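Local coordinates for protein phosphatidylserine synthase (Haemophilus influenzae, PDB 3HSI) that is a member of the phospholipase D superfamily of enzymes, built from mixed beta sheets flanked by helices, at residues L45-L58 with V140-L153. Numbering follows the deposited sequence.
Sequences LIRNAKKRIYVTAL and VLHVKGFVFDDTVL
Strands 52-56 and 146-148 pair antiparallel inside a mixed sheet of the phospholipase D fold, the second strand lying within the family's active-site motif. Their axes run at 177°, and Tyr54 with Val147 forms the hydrogen-bonded pair: Tyr54 N to Val147 O is 2.9 Å, with the return bond from Val147 N to Tyr54 O. A further backbone hydrogen bond runs from Thr56 N to Gly145 O, and strand 84-90 borders strand 52-56 as well.

On the face bearing Ile53, Val55, Phe146 and Phe148, the last turn of helix 35-48 packs on Phe148. Leu45 CB sits 3.7 Å from the centroid of the Phe148 ring, 15° off its normal, a CH-pi contact, while Ile46 CG1 reaches Phe148 CE2 at 3.5 Å. Helix 64-79 packs against Ile46 in turn.

At the hairpin's type II' turn, from Phe148 to Thr151, the Asp149 carboxylate turns back to the loop after the helix. With chi1 -67° its CG lies beside its own backbone N, and three successive amides donate to the carboxylate oxygens: Lys50 N meets the syn lone pair of Asp149 OD2 at 2.8 Å, whereas Lys51 N and Arg52 N share Asp149 OD1. Arg52 also salt-bridges Asp150 and Asp185. Arg52 NE and NH2 converge on Asp149 O from one face of that carbonyl, at 2.7 and 2.8 Å, the oxygen lying in the guanidinium plane.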
loop_
_atom_site.group_PDB
_atom_site.type_symbol
_atom_site.label_atom_id
_atom_site.label_comp_id
_atom_site.label_asym_id
_atom_site.label_seq_id
_atom_site.Cartn_x
_atom_site.Cartn_y
_atom_site.Cartn_z
ATOM N N LEU C 45 15.230 -2.322 36.054
ATOM C CA LEU C 45 16.272 -2.268 35.040
ATOM C C LEU C 45 16.758 -0.829 34.784
ATOM O O LEU C 45 17.980 -0.605 34.621
ATOM C CB LEU C 45 15.802 -2.931 33.729
ATOM C CG LEU C 45 15.790 -4.462 33.824
ATOM C CD1 LEU C 45 15.255 -5.037 32.529
ATOM C CD2 LEU C 45 17.195 -5.038 34.199
ATOM N N ILE C 46 15.828 0.134 34.792
ATOM C CA ILE C 46 16.184 1.545 34.614
ATOM C C ILE C 46 17.040 2.010 35.795
ATOM O O ILE C 46 18.098 2.620 35.585
ATOM C CB ILE C 46 14.945 2.455 34.440
ATOM C CG1 ILE C 46 14.283 2.229 33.064
ATOM C CG2 ILE C 46 15.315 3.945 34.590
ATOM C CD1 ILE C 46 12.871 2.813 32.968
ATOM N N ARG C 47 16.608 1.684 37.020
ATOM C CA ARG C 47 17.319 2.111 38.243
ATOM C C ARG C 47 18.716 1.574 38.341
ATOM O O ARG C 47 19.568 2.181 38.982
ATOM C CB ARG C 47 16.567 1.716 39.506
ATOM C CG ARG C 47 15.285 2.485 39.705
ATOM C CD ARG C 47 14.415 1.960 40.830
ATOM N NE ARG C 47 13.309 2.885 41.033
ATOM C CZ ARG C 47 12.304 2.710 41.890
ATOM N NH1 ARG C 47 12.232 1.622 42.638
ATOM N NH2 ARG C 47 11.356 3.631 41.991
ATOM N N ASN C 48 18.962 0.420 37.744
ATOM C CA ASN C 48 20.277 -0.184 37.860
ATOM C C ASN C 48 21.218 0.078 36.705
ATOM O O ASN C 48 22.399 -0.242 36.806
ATOM C CB ASN C 48 20.146 -1.667 38.168
ATOM C CG ASN C 48 19.597 -1.877 39.539
ATOM O OD1 ASN C 48 20.284 -1.606 40.538
ATOM N ND2 ASN C 48 18.332 -2.269 39.622
ATOM N N ALA C 49 20.704 0.680 35.636
ATOM C CA ALA C 49 21.483 0.949 34.437
ATOM C C ALA C 49 22.644 1.890 34.715
ATOM O O ALA C 49 22.489 2.894 35.411
ATOM C CB ALA C 49 20.593 1.524 33.350
ATOM N N LYS C 50 23.809 1.539 34.179
ATOM C CA LYS C 50 25.013 2.324 34.325
ATOM C C LYS C 50 25.598 2.873 33.013
ATOM O O LYS C 50 26.263 3.888 33.036
ATOM C CB LYS C 50 26.087 1.505 35.047
ATOM C CG LYS C 50 25.983 1.550 36.557
ATOM C CD LYS C 50 25.501 0.229 37.059
ATOM C CE LYS C 50 25.190 0.262 38.560
ATOM N NZ LYS C 50 24.517 -1.037 38.903
ATOM N N LYS C 51 25.352 2.210 31.887
ATOM C CA LYS C 51 25.952 2.600 30.612
ATOM C C LYS C 51 24.951 3.094 29.578
ATOM O O LYS C 51 25.150 4.130 28.962
ATOM C CB LYS C 51 26.767 1.422 30.054
ATOM C CG LYS C 51 27.991 1.094 30.956
ATOM C CD LYS C 51 28.325 -0.393 30.959
ATOM C CE LYS C 51 29.731 -0.625 31.531
ATOM N NZ LYS C 51 30.360 -1.890 31.002
ATOM N N ARG C 52 23.863 2.365 29.383
ATOM C CA ARG C 52 22.937 2.716 28.297
ATOM C C ARG C 52 21.523 2.209 28.528
ATOM O O ARG C 52 21.317 1.210 29.258
ATOM C CB ARG C 52 23.436 2.148 26.968
ATOM C CG ARG C 52 23.351 0.603 26.916
ATOM C CD ARG C 52 24.227 0.036 25.825
ATOM N NE ARG C 52 24.274 -1.414 25.954
ATOM C CZ ARG C 52 24.955 -2.232 25.157
ATOM N NH1 ARG C 52 25.673 -1.758 24.135
ATOM N NH2 ARG C 52 24.908 -3.532 25.391
ATOM N N ILE C 53 20.580 2.900 27.879
ATOM C CA ILE C 53 19.189 2.528 27.840
ATOM C C ILE C 53 18.666 2.849 26.453
ATOM O O ILE C 53 18.554 4.028 26.085
ATOM C CB ILE C 53 18.339 3.271 28.905
ATOM C CG1 ILE C 53 18.756 2.849 30.336
ATOM C CG2 ILE C 53 16.834 3.010 28.668
ATOM C CD1 ILE C 53 18.189 3.731 31.465
ATOM N N TYR C 54 18.397 1.799 25.689
ATOM C CA TYR C 54 17.771 1.888 24.373
ATOM C C TYR C 54 16.396 1.250 24.427
ATOM O O TYR C 54 16.220 0.164 25.014
ATOM C CB TYR C 54 18.620 1.185 23.293
ATOM C CG TYR C 54 19.881 1.957 22.864
ATOM C CD1 TYR C 54 20.014 2.447 21.547
ATOM C CD2 TYR C 54 20.911 2.209 23.768
ATOM C CE1 TYR C 54 21.151 3.155 21.145
ATOM C CE2 TYR C 54 22.059 2.921 23.381
ATOM C CZ TYR C 54 22.171 3.387 22.068
ATOM O OH TYR C 54 23.299 4.071 21.687
ATOM N N VAL C 55 15.446 1.924 23.804
ATOM C CA VAL C 55 14.058 1.520 23.741
ATOM C C VAL C 55 13.587 1.811 22.316
ATOM O O VAL C 55 13.834 2.913 21.815
ATOM C CB VAL C 55 13.209 2.354 24.726
ATOM C CG1 VAL C 55 11.724 2.189 24.453
ATOM C CG2 VAL C 55 13.517 1.977 26.180
ATOM N N THR C 56 13.006 0.806 21.653
ATOM C CA THR C 56 12.230 0.988 20.421
ATOM C C THR C 56 10.847 0.495 20.809
ATOM O O THR C 56 10.721 -0.596 21.319
ATOM C CB THR C 56 12.718 0.122 19.178
ATOM O OG1 THR C 56 12.788 -1.272 19.560
ATOM C CG2 THR C 56 14.052 0.553 18.671
ATOM N N ALA C 57 9.828 1.325 20.630
ATOM C CA ALA C 57 8.453 0.942 20.913
ATOM C C ALA C 57 7.586 1.644 19.877
ATOM O O ALA C 57 8.062 2.560 19.192
ATOM C CB ALA C 57 8.062 1.334 22.340
ATOM N N LEU C 58 6.357 1.180 19.697
ATOM C CA LEU C 58 5.425 1.868 18.812
ATOM C C LEU C 58 5.141 3.270 19.388
ATOM O O LEU C 58 5.241 4.287 18.685
ATOM C CB LEU C 58 4.128 1.092 18.666
ATOM C CG LEU C 58 3.049 1.762 17.767
ATOM C CD1 LEU C 58 3.559 2.071 16.343
ATOM C CD2 LEU C 58 1.742 0.908 17.709
ATOM N N VAL C 140 4.488 1.676 10.056
ATOM C CA VAL C 140 4.942 2.179 11.367
ATOM C C VAL C 140 6.091 1.342 11.970
ATOM O O VAL C 140 6.384 0.212 11.533
ATOM C CB VAL C 140 3.753 2.225 12.403
ATOM C CG1 VAL C 140 2.594 3.066 11.846
ATOM C CG2 VAL C 140 3.243 0.834 12.697
ATOM N N LEU C 141 6.715 1.905 12.996
ATOM C CA LEU C 141 7.771 1.255 13.689
ATOM C C LEU C 141 7.205 0.189 14.623
ATOM O O LEU C 141 6.603 0.493 15.652
ATOM C CB LEU C 141 8.592 2.298 14.453
ATOM C CG LEU C 141 9.763 1.749 15.302
ATOM C CD1 LEU C 141 10.875 1.200 14.393
ATOM C CD2 LEU C 141 10.303 2.854 16.222
ATOM N N HIS C 142 7.376 -1.072 14.253
ATOM C CA HIS C 142 6.949 -2.170 15.117
ATOM C C HIS C 142 8.143 -2.990 15.622
ATOM O O HIS C 142 7.952 -4.082 16.147
ATOM C CB HIS C 142 6.008 -3.105 14.371
ATOM C CG HIS C 142 4.563 -2.713 14.425
ATOM N ND1 HIS C 142 3.923 -2.368 15.593
ATOM C CD2 HIS C 142 3.603 -2.728 13.462
ATOM C CE1 HIS C 142 2.645 -2.127 15.346
ATOM N NE2 HIS C 142 2.423 -2.344 14.060
ATOM N N VAL C 143 9.359 -2.492 15.431
ATOM C CA VAL C 143 10.545 -3.084 16.027
ATOM C C VAL C 143 10.415 -2.994 17.565
ATOM O O VAL C 143 10.031 -1.934 18.087
ATOM C CB VAL C 143 11.815 -2.319 15.553
ATOM C CG1 VAL C 143 13.068 -2.655 16.422
ATOM C CG2 VAL C 143 12.058 -2.580 14.068
ATOM N N LYS C 144 10.727 -4.092 18.262
ATOM C CA LYS C 144 10.640 -4.156 19.728
ATOM C C LYS C 144 11.983 -4.353 20.379
ATOM O O LYS C 144 12.959 -4.727 19.723
ATOM C CB LYS C 144 9.728 -5.306 20.180
ATOM C CG LYS C 144 8.411 -5.403 19.454
ATOM C CD LYS C 144 7.505 -4.192 19.738
ATOM C CE LYS C 144 6.281 -4.181 18.800
ATOM N NZ LYS C 144 5.402 -3.006 19.109
ATOM N N GLY C 145 12.051 -4.109 21.686
ATOM C CA GLY C 145 13.280 -4.374 22.418
ATOM C C GLY C 145 13.638 -3.176 23.261
ATOM O O GLY C 145 13.547 -2.042 22.797
ATOM N N PHE C 146 14.008 -3.445 24.513
ATOM C CA PHE C 146 14.578 -2.482 25.411
ATOM C C PHE C 146 15.919 -3.070 25.815
ATOM O O PHE C 146 16.014 -4.233 26.173
ATOM C CB PHE C 146 13.753 -2.351 26.698
ATOM C CG PHE C 146 12.313 -2.001 26.497
ATOM C CD1 PHE C 146 11.843 -1.498 25.291
ATOM C CD2 PHE C 146 11.424 -2.146 27.549
ATOM C CE1 PHE C 146 10.501 -1.164 25.121
ATOM C CE2 PHE C 146 10.087 -1.802 27.406
ATOM C CZ PHE C 146 9.621 -1.298 26.175
ATOM N N VAL C 147 16.968 -2.263 25.767
ATOM C CA VAL C 147 18.255 -2.729 26.192
ATOM C C VAL C 147 18.690 -1.848 27.337
ATOM O O VAL C 147 18.723 -0.632 27.201
ATOM C CB VAL C 147 19.283 -2.679 25.042
ATOM C CG1 VAL C 147 20.708 -3.062 25.540
ATOM C CG2 VAL C 147 18.820 -3.552 23.853
ATOM N N PHE C 148 19.002 -2.479 28.469
ATOM C CA PHE C 148 19.547 -1.780 29.632
ATOM C C PHE C 148 20.885 -2.405 29.861
ATOM O O PHE C 148 20.968 -3.566 30.270
ATOM C CB PHE C 148 18.663 -1.976 30.872
ATOM C CG PHE C 148 17.208 -1.646 30.638
ATOM C CD1 PHE C 148 16.325 -2.617 30.186
ATOM C CD2 PHE C 148 16.719 -0.367 30.879
ATOM C CE1 PHE C 148 15.001 -2.320 29.981
ATOM C CE2 PHE C 148 15.381 -0.062 30.680
ATOM C CZ PHE C 148 14.523 -1.022 30.220
ATOM N N ASP C 149 21.939 -1.640 29.608
ATOM C CA ASP C 149 23.284 -2.166 29.676
ATOM C C ASP C 149 23.362 -3.427 28.834
ATOM O O ASP C 149 23.210 -3.313 27.610
ATOM C CB ASP C 149 23.747 -2.329 31.133
ATOM C CG ASP C 149 23.909 -0.987 31.826
ATOM O OD1 ASP C 149 23.672 0.048 31.164
ATOM O OD2 ASP C 149 24.266 -0.956 33.025
ATOM N N ASP C 150 23.555 -4.591 29.471
ATOM C CA ASP C 150 23.675 -5.891 28.800
ATOM C C ASP C 150 22.407 -6.781 28.931
ATOM O O ASP C 150 22.468 -8.001 28.687
ATOM C CB ASP C 150 24.881 -6.663 29.347
ATOM C CG ASP C 150 26.225 -6.078 28.915
ATOM O OD1 ASP C 150 26.314 -5.398 27.858
ATOM O OD2 ASP C 150 27.224 -6.326 29.643
ATOM N N THR C 151 21.264 -6.181 29.281
ATOM C CA THR C 151 20.012 -6.924 29.422
ATOM C C THR C 151 18.962 -6.524 28.364
ATOM O O THR C 151 18.672 -5.330 28.185
ATOM C CB THR C 151 19.475 -6.786 30.876
ATOM O OG1 THR C 151 20.505 -7.232 31.760
ATOM C CG2 THR C 151 18.254 -7.640 31.133
ATOM N N VAL C 152 18.422 -7.516 27.647
ATOM C CA VAL C 152 17.316 -7.278 26.734
ATOM C C VAL C 152 15.967 -7.595 27.402
ATOM O O VAL C 152 15.771 -8.688 27.936
ATOM C CB VAL C 152 17.460 -8.050 25.424
ATOM C CG1 VAL C 152 16.242 -7.838 24.548
ATOM C CG2 VAL C 152 18.698 -7.589 24.659
ATOM N N LEU C 153 15.046 -6.627 27.370
ATOM C CA LEU C 153 13.659 -6.885 27.748
ATOM C C LEU C 153 12.836 -6.784 26.469
ATOM O O LEU C 153 12.702 -5.711 25.898
ATOM C CB LEU C 153 13.193 -5.893 28.817
ATOM C CG LEU C 153 11.842 -6.135 29.503
ATOM C CD1 LEU C 153 11.769 -7.521 30.180
ATOM C CD2 LEU C 153 11.528 -5.041 30.555
HETATM O O HOH W 1 22.999 -2.876 34.740
HETATM O O HOH W 2 15.053 -3.030 19.403
HETATM O O HOH W 3 5.903 -1.299 21.159
#